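Local coordinates for protein cystathionine gamma-lyase (Saccharomyces cerevisiae, PDB 1N8P) that belongs to the Cys/Met metabolism family of PLP-dependent enzymes and is modelled with pyridoxal-5'-phosphate bound, at residues A[258-268]-A[300-308]; A[64-72]-A[184-192]. One frame throughout, in Å; residues are numbered along the deposited sequence.

Interaction 1 of 2, residues A[258-268]-A[300-308]; sequences RQAALSANKIA and RDALGGGMI
Ala261 and Gly305 mark the point where helix 253-271 and the loop entering strand 307-312 run closest, with their CA atoms 4.7 Å apart. Here a small helix residue faces a residue without a side chain, at positive phi, and backbone meets backbone: the CA-H of Ala261 points at Gly305 O, an oxygen also hydrogen-bonded by Tyr283 OH. Ala264 CB lies beside the same carbonyl and also packs on Gly306 CA, 3.9 Å away. Larger side chains close the two ends. At one, Arg258 sends its CG anti to the backbone N (chi1 -169°), bends at its next bond and carries the guanidinium to Asp301. The salt bridge is a single hydrogen bond from NH1 to Asp301 OD2, 3.0 Å long and bent (139° at the hydrogen); it reaches the anti side of the oxygen from out of the carboxylate plane, the guanidinium and carboxylate planes standing 76° apart. Leu303 lies across the arginine, its CD2 over one guanidinium face and 3.9 Å from Ala261 CB. At the other end Ile308 packs against Ile267, Ala264 and Ala268, although the exact place of its CD1 is uncertain. The arrangement is a helix packed on the loop that leads into strand 307-312 and on Ile308 of that strand, in the C-terminal domain of a fold-type I PLP enzyme, with alanines and glycines at its narrowest point.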
loop_
_atom_site.group_PDB
_atom_site.type_symbol
_atom_site.label_atom_id
_atom_site.label_comp_id
_atom_site.label_asym_id
_atom_site.label_seq_id
_atom_site.Cartn_x
_atom_site.Cartn_y
_atom_site.Cartn_z
ATOM N N ARG A 258 8.699 26.128 -2.032
ATOM C CA ARG A 258 9.373 27.247 -2.682
ATOM C C ARG A 258 8.474 27.816 -3.773
ATOM O O ARG A 258 8.406 29.019 -3.964
ATOM C CB ARG A 258 10.710 26.769 -3.304
ATOM C CG ARG A 258 11.650 27.864 -3.801
ATOM C CD ARG A 258 12.305 28.558 -2.638
ATOM N NE ARG A 258 13.061 29.738 -3.041
ATOM C CZ ARG A 258 13.504 30.659 -2.192
ATOM N NH1 ARG A 258 13.268 30.538 -0.892
ATOM N NH2 ARG A 258 14.175 31.708 -2.643
ATOM N N GLN A 259 7.795 26.928 -4.485
ATOM C CA GLN A 259 6.920 27.297 -5.581
ATOM C C GLN A 259 5.577 27.852 -5.083
ATOM O O GLN A 259 5.098 28.881 -5.542
ATOM C CB GLN A 259 6.687 26.066 -6.432
ATOM C CG GLN A 259 5.805 26.296 -7.625
ATOM C CD GLN A 259 6.472 27.139 -8.623
ATOM O OE1 GLN A 259 7.634 26.932 -8.925
ATOM N NE2 GLN A 259 5.754 28.107 -9.162
ATOM N N ALA A 260 4.976 27.160 -4.133
ATOM C CA ALA A 260 3.699 27.574 -3.594
ATOM C C ALA A 260 3.822 28.984 -3.026
ATOM O O ALA A 260 2.888 29.770 -3.079
ATOM C CB ALA A 260 3.245 26.580 -2.515
ATOM N N ALA A 261 4.993 29.305 -2.503
ATOM C CA ALA A 261 5.227 30.616 -1.914
ATOM C C ALA A 261 5.373 31.728 -2.985
ATOM O O ALA A 261 4.697 32.759 -2.902
ATOM C CB ALA A 261 6.468 30.549 -0.983
ATOM N N LEU A 262 6.255 31.543 -3.971
ATOM C CA LEU A 262 6.398 32.551 -5.024
ATOM C C LEU A 262 4.999 32.805 -5.595
ATOM O O LEU A 262 4.569 33.934 -5.725
ATOM C CB LEU A 262 7.311 32.073 -6.171
ATOM C CG LEU A 262 8.647 31.345 -5.960
ATOM C CD1 LEU A 262 9.329 31.410 -7.273
ATOM C CD2 LEU A 262 9.548 31.937 -4.879
ATOM N N SER A 263 4.274 31.747 -5.917
ATOM C CA SER A 263 2.947 31.919 -6.464
ATOM C C SER A 263 2.013 32.725 -5.595
ATOM O O SER A 263 1.392 33.646 -6.087
ATOM C CB SER A 263 2.323 30.565 -6.770
ATOM O OG SER A 263 2.886 30.039 -7.958
ATOM N N ALA A 264 1.914 32.378 -4.312
ATOM C CA ALA A 264 1.028 33.078 -3.365
ATOM C C ALA A 264 1.413 34.536 -3.203
ATOM O O ALA A 264 0.561 35.389 -3.012
ATOM C CB ALA A 264 1.032 32.381 -2.001
ATOM N N ASN A 265 2.706 34.815 -3.275
ATOM C CA ASN A 265 3.183 36.172 -3.177
ATOM C C ASN A 265 2.725 36.913 -4.420
ATOM O O ASN A 265 2.147 37.981 -4.307
ATOM C CB ASN A 265 4.705 36.201 -3.082
ATOM C CG ASN A 265 5.265 37.611 -3.145
ATOM O OD1 ASN A 265 5.403 38.191 -4.224
ATOM N ND2 ASN A 265 5.576 38.174 -1.984
ATOM N N LYS A 266 2.979 36.344 -5.599
ATOM C CA LYS A 266 2.578 36.970 -6.854
ATOM C C LYS A 266 1.061 37.104 -6.979
ATOM O O LYS A 266 0.564 37.906 -7.777
ATOM C CB LYS A 266 3.125 36.195 -8.056
ATOM C CG LYS A 266 4.517 36.600 -8.493
ATOM C CD LYS A 266 4.927 35.862 -9.755
ATOM C CE LYS A 266 3.934 36.112 -10.889
ATOM N NZ LYS A 266 4.354 35.481 -12.180
ATOM N N ILE A 267 0.326 36.326 -6.194
ATOM C CA ILE A 267 -1.129 36.402 -6.210
ATOM C C ILE A 267 -1.614 37.448 -5.193
ATOM O O ILE A 267 -2.629 38.113 -5.408
ATOM C CB ILE A 267 -1.757 35.036 -5.891
ATOM C CG1 ILE A 267 -1.621 34.121 -7.104
ATOM C CG2 ILE A 267 -3.213 35.195 -5.526
ATOM C CD1 ILE A 267 -2.058 32.679 -6.854
ATOM N N ALA A 268 -0.883 37.584 -4.085
ATOM C CA ALA A 268 -1.206 38.559 -3.047
ATOM C C ALA A 268 -0.974 39.975 -3.602
ATOM O O ALA A 268 -1.796 40.872 -3.428
ATOM C CB ALA A 268 -0.334 38.328 -1.847
ATOM N N ARG A 300 12.385 32.154 6.046
ATOM C CA ARG A 300 13.462 32.054 5.069
ATOM C C ARG A 300 13.184 32.958 3.853
ATOM O O ARG A 300 12.079 32.970 3.300
ATOM C CB ARG A 300 13.608 30.627 4.565
ATOM C CG ARG A 300 14.630 30.493 3.446
ATOM C CD ARG A 300 14.595 29.078 2.889
ATOM N NE ARG A 300 14.753 28.098 3.956
ATOM C CZ ARG A 300 15.907 27.539 4.270
ATOM N NH1 ARG A 300 16.985 27.872 3.580
ATOM N NH2 ARG A 300 15.981 26.666 5.268
ATOM N N ASP A 301 14.203 33.709 3.444
ATOM C CA ASP A 301 14.112 34.601 2.300
ATOM C C ASP A 301 12.903 35.511 2.316
ATOM O O ASP A 301 12.622 36.212 1.344
ATOM C CB ASP A 301 14.135 33.780 1.027
ATOM C CG ASP A 301 15.446 33.079 0.834
ATOM O OD1 ASP A 301 16.473 33.773 0.843
ATOM O OD2 ASP A 301 15.460 31.844 0.680
ATOM N N ALA A 302 12.220 35.515 3.448
ATOM C CA ALA A 302 11.019 36.321 3.658
ATOM C C ALA A 302 9.821 35.773 2.863
ATOM O O ALA A 302 8.949 36.543 2.427
ATOM C CB ALA A 302 11.292 37.770 3.294
ATOM N N LEU A 303 9.792 34.446 2.682
ATOM C CA LEU A 303 8.717 33.790 1.950
ATOM C C LEU A 303 7.456 33.881 2.798
ATOM O O LEU A 303 7.493 33.597 3.992
ATOM C CB LEU A 303 9.089 32.332 1.666
ATOM C CG LEU A 303 10.270 32.097 0.706
ATOM C CD1 LEU A 303 10.724 30.637 0.720
ATOM C CD2 LEU A 303 9.862 32.500 -0.660
ATOM N N GLY A 304 6.349 34.296 2.186
ATOM C CA GLY A 304 5.107 34.452 2.925
ATOM C C GLY A 304 4.338 33.181 3.168
ATOM O O GLY A 304 3.477 33.110 4.037
ATOM N N GLY A 305 4.642 32.157 2.394
ATOM C CA GLY A 305 3.958 30.884 2.581
ATOM C C GLY A 305 3.076 30.588 1.394
ATOM O O GLY A 305 3.286 31.156 0.328
ATOM N N GLY A 306 2.095 29.714 1.584
ATOM C CA GLY A 306 1.181 29.363 0.515
ATOM C C GLY A 306 -0.255 29.732 0.832
ATOM O O GLY A 306 -1.132 29.539 0.010
ATOM N N MET A 307 -0.493 30.270 2.020
ATOM C CA MET A 307 -1.834 30.667 2.438
ATOM C C MET A 307 -1.994 32.183 2.357
ATOM O O MET A 307 -1.214 32.947 2.941
ATOM C CB MET A 307 -2.106 30.248 3.889
ATOM C CG MET A 307 -1.733 28.818 4.262
ATOM S SD MET A 307 -2.731 27.542 3.500
ATOM C CE MET A 307 -4.348 27.815 4.292
ATOM N N ILE A 308 -3.012 32.612 1.624
ATOM C CA ILE A 308 -3.313 34.025 1.471
ATOM C C ILE A 308 -4.673 34.071 2.136
ATOM O O ILE A 308 -5.246 33.033 2.414
ATOM C CB ILE A 308 -3.359 34.413 -0.046
ATOM C CG1 ILE A 308 -1.955 34.273 -0.630
ATOM C CG2 ILE A 308 -3.870 35.848 -0.255
ATOM C CD1 ILE A 308 -1.898 34.323 -2.116
#

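Interaction 2 of 2, residues A[64-72]-A[184-192]; sequences VAALENAQY and PYISNPLNF
Asn69, the C-prime residue of the Schellman motif that ends helix 55-67, turns its side-chain amide to Asn191. The motif is made by Ala70 N to Ala65 O (2.7 Å) and Asn69 N to Ala66 O, with Asn69 at positive phi. Asn69 ND2 then donates to Asn191 OD1 over 2.7 Å at 147°; the acceptor lies in the plane of the Asn69 amide, while the two amides stand nearly perpendicular. Deeper in, the two hydrogens of Asn188 ND2 are shared among three acceptors, Glu68 OE2 (2.8 Å), Leu67 O (3.5 Å) and Ser187 O of its own loop, in keeping with all three bonds being weak and bent. A chi1 of -154° swings CG away from the Glu68 nitrogen, and a turn of 58° about CB-CG brings the carboxylate to Asn188. Its OE1 lies over the Pro184 ring and is hydrogen-bonded by His199 NE2, its stronger partner. Apolar contacts flank the polar ones: Leu67 CB on Pro184 CB at 3.8 Å, and Leu190 CD1 on Ala70 CB. Phe8 of helix 8-14 touches both Leu67 and Pro184, whereas Val197 of strand 196-200 packs against Glu68, Pro189 and Leu190.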
loop_
_atom_site.group_PDB
_atom_site.type_symbol
_atom_site.label_atom_id
_atom_site.label_comp_id
_atom_site.label_asym_id
_atom_site.label_seq_id
_atom_site.Cartn_x
_atom_site.Cartn_y
_atom_site.Cartn_z
ATOM N N VAL A 64 12.536 14.640 9.822
ATOM C CA VAL A 64 11.844 15.863 10.221
ATOM C C VAL A 64 12.690 16.706 11.187
ATOM O O VAL A 64 12.880 17.904 10.961
ATOM C CB VAL A 64 10.474 15.577 10.856
ATOM C CG1 VAL A 64 9.909 16.852 11.433
ATOM C CG2 VAL A 64 9.524 15.043 9.809
ATOM N N ALA A 65 13.202 16.082 12.248
ATOM C CA ALA A 65 14.045 16.770 13.226
ATOM C C ALA A 65 15.184 17.515 12.527
ATOM O O ALA A 65 15.432 18.696 12.804
ATOM C CB ALA A 65 14.612 15.763 14.205
ATOM N N ALA A 66 15.874 16.823 11.621
ATOM C CA ALA A 66 16.976 17.426 10.875
ATOM C C ALA A 66 16.522 18.633 10.107
ATOM O O ALA A 66 17.204 19.652 10.081
ATOM C CB ALA A 66 17.577 16.419 9.901
ATOM N N LEU A 67 15.376 18.532 9.453
ATOM C CA LEU A 67 14.910 19.669 8.666
ATOM C C LEU A 67 14.499 20.766 9.642
ATOM O O LEU A 67 14.567 21.964 9.337
ATOM C CB LEU A 67 13.733 19.263 7.761
ATOM C CG LEU A 67 13.901 18.112 6.755
ATOM C CD1 LEU A 67 12.608 17.994 5.966
ATOM C CD2 LEU A 67 15.069 18.347 5.813
ATOM N N GLU A 68 14.098 20.353 10.840
ATOM C CA GLU A 68 13.684 21.312 11.843
ATOM C C GLU A 68 14.855 21.787 12.697
ATOM O O GLU A 68 14.645 22.379 13.753
ATOM C CB GLU A 68 12.625 20.707 12.733
ATOM C CG GLU A 68 11.722 21.741 13.356
ATOM C CD GLU A 68 11.032 22.595 12.303
ATOM O OE1 GLU A 68 10.124 22.088 11.622
ATOM O OE2 GLU A 68 11.407 23.783 12.146
ATOM N N ASN A 69 16.080 21.545 12.227
ATOM C CA ASN A 69 17.307 21.928 12.933
ATOM C C ASN A 69 17.169 21.526 14.362
ATOM O O ASN A 69 17.416 22.325 15.246
ATOM C CB ASN A 69 17.534 23.437 12.882
ATOM C CG ASN A 69 18.890 23.837 13.441
ATOM O OD1 ASN A 69 19.872 23.133 13.234
ATOM N ND2 ASN A 69 18.952 24.973 14.128
ATOM N N ALA A 70 16.769 20.287 14.591
ATOM C CA ALA A 70 16.550 19.809 15.939
ATOM C C ALA A 70 17.196 18.469 16.254
ATOM O O ALA A 70 17.474 17.653 15.380
ATOM C CB ALA A 70 15.047 19.731 16.210
ATOM N N GLN A 71 17.413 18.243 17.535
ATOM C CA GLN A 71 18.022 17.009 17.967
ATOM C C GLN A 71 17.042 15.837 17.956
ATOM O O GLN A 71 17.415 14.713 17.619
ATOM C CB GLN A 71 18.605 17.202 19.374
ATOM C CG GLN A 71 19.894 18.021 19.412
ATOM C CD GLN A 71 21.051 17.278 18.807
ATOM O OE1 GLN A 71 21.426 16.203 19.284
ATOM N NE2 GLN A 71 21.622 17.835 17.740
ATOM N N TYR A 72 15.786 16.108 18.301
ATOM C CA TYR A 72 14.779 15.057 18.377
ATOM C C TYR A 72 13.480 15.225 17.568
ATOM O O TYR A 72 13.038 16.337 17.291
ATOM C CB TYR A 72 14.437 14.819 19.857
ATOM C CG TYR A 72 15.674 14.650 20.722
ATOM C CD1 TYR A 72 16.294 15.757 21.322
ATOM C CD2 TYR A 72 16.255 13.387 20.914
ATOM C CE1 TYR A 72 17.458 15.612 22.088
ATOM C CE2 TYR A 72 17.418 13.230 21.678
ATOM C CZ TYR A 72 18.011 14.345 22.258
ATOM O OH TYR A 72 19.159 14.189 23.001
ATOM N N PRO A 184 9.039 23.153 7.850
ATOM C CA PRO A 184 10.477 23.251 8.097
ATOM C C PRO A 184 11.216 24.192 7.129
ATOM O O PRO A 184 12.031 24.984 7.538
ATOM C CB PRO A 184 10.933 21.793 7.965
ATOM C CG PRO A 184 9.781 21.058 8.628
ATOM C CD PRO A 184 8.566 21.766 8.041
ATOM N N TYR A 185 10.896 24.137 5.850
ATOM C CA TYR A 185 11.580 24.962 4.875
ATOM C C TYR A 185 11.628 26.473 5.152
ATOM O O TYR A 185 12.688 27.069 5.199
ATOM C CB TYR A 185 10.988 24.720 3.457
ATOM C CG TYR A 185 11.792 25.416 2.376
ATOM C CD1 TYR A 185 13.143 25.103 2.195
ATOM C CD2 TYR A 185 11.242 26.433 1.603
ATOM C CE1 TYR A 185 13.934 25.781 1.291
ATOM C CE2 TYR A 185 12.029 27.126 0.687
ATOM C CZ TYR A 185 13.392 26.789 0.543
ATOM O OH TYR A 185 14.231 27.460 -0.333
ATOM N N ILE A 186 10.465 27.091 5.312
ATOM C CA ILE A 186 10.360 28.514 5.538
ATOM C C ILE A 186 10.816 28.978 6.909
ATOM O O ILE A 186 11.294 30.087 7.041
ATOM C CB ILE A 186 8.892 29.005 5.345
ATOM C CG1 ILE A 186 8.452 28.762 3.899
ATOM C CG2 ILE A 186 8.775 30.525 5.724
ATOM C CD1 ILE A 186 7.056 29.214 3.627
ATOM N N SER A 187 10.683 28.148 7.932
ATOM C CA SER A 187 11.071 28.578 9.255
ATOM C C SER A 187 11.425 27.473 10.230
ATOM O O SER A 187 10.978 26.336 10.109
ATOM C CB SER A 187 9.953 29.422 9.835
ATOM O OG SER A 187 10.294 29.884 11.126
ATOM N N ASN A 188 12.229 27.834 11.220
ATOM C CA ASN A 188 12.683 26.900 12.253
ATOM C C ASN A 188 12.535 27.525 13.637
ATOM O O ASN A 188 13.531 27.979 14.227
ATOM C CB ASN A 188 14.148 26.525 12.020
ATOM C CG ASN A 188 14.333 25.629 10.831
ATOM O OD1 ASN A 188 15.434 25.508 10.310
ATOM N ND2 ASN A 188 13.265 24.975 10.408
ATOM N N PRO A 189 11.294 27.530 14.174
ATOM C CA PRO A 189 10.960 28.094 15.482
ATOM C C PRO A 189 11.915 27.787 16.636
ATOM O O PRO A 189 12.024 28.597 17.548
ATOM C CB PRO A 189 9.534 27.583 15.720
ATOM C CG PRO A 189 8.979 27.539 14.352
ATOM C CD PRO A 189 10.095 26.933 13.554
ATOM N N LEU A 190 12.604 26.647 16.625
ATOM C CA LEU A 190 13.534 26.373 17.736
ATOM C C LEU A 190 14.608 27.462 17.790
ATOM O O LEU A 190 14.930 27.964 18.865
ATOM C CB LEU A 190 14.201 25.001 17.609
ATOM C CG LEU A 190 13.226 23.840 17.593
ATOM C CD1 LEU A 190 13.974 22.511 17.776
ATOM C CD2 LEU A 190 12.188 24.079 18.680
ATOM N N ASN A 191 15.134 27.841 16.625
ATOM C CA ASN A 191 16.148 28.882 16.536
ATOM C C ASN A 191 15.600 30.193 17.023
ATOM O O ASN A 191 16.160 31.240 16.740
ATOM C CB ASN A 191 16.607 29.074 15.102
ATOM C CG ASN A 191 17.138 27.820 14.505
ATOM O OD1 ASN A 191 17.306 26.818 15.207
ATOM N ND2 ASN A 191 17.417 27.849 13.202
ATOM N N PHE A 192 14.497 30.157 17.745
ATOM C CA PHE A 192 13.910 31.394 18.234
ATOM C C PHE A 192 13.339 31.229 19.628
ATOM O O PHE A 192 12.355 31.884 19.983
ATOM C CB PHE A 192 12.814 31.895 17.286
ATOM C CG PHE A 192 13.297 32.152 15.881
ATOM C CD1 PHE A 192 13.321 31.121 14.939
ATOM C CD2 PHE A 192 13.752 33.419 15.509
ATOM C CE1 PHE A 192 13.784 31.345 13.661
ATOM C CE2 PHE A 192 14.230 33.667 14.215
ATOM C CZ PHE A 192 14.249 32.636 13.287
#

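The two contacts follow one another along the chain: interaction 2 is complete before interaction 1 begins, and their centres lie 19 Å apart. They border different sheets. Segment 184-192 lies in the connection between strands 174-178 and 196-200 of the seven-stranded sheet, close in sequence to the PLP-pocket residues Asp178, Thr180, Phe181 and Ser200, while segment 300-308 enters the five-stranded C-terminal sheet. They nevertheless touch directly. Arg300 probably bonds through its N to Ile186 O and through NE to Tyr185 O, and Ile186 CD1 packs on Gly305 CA, 3.7 Å away. The short helix 183-186 is thus one place where the part carrying the seven-stranded sheet and PLP pocket meets the C-terminal part.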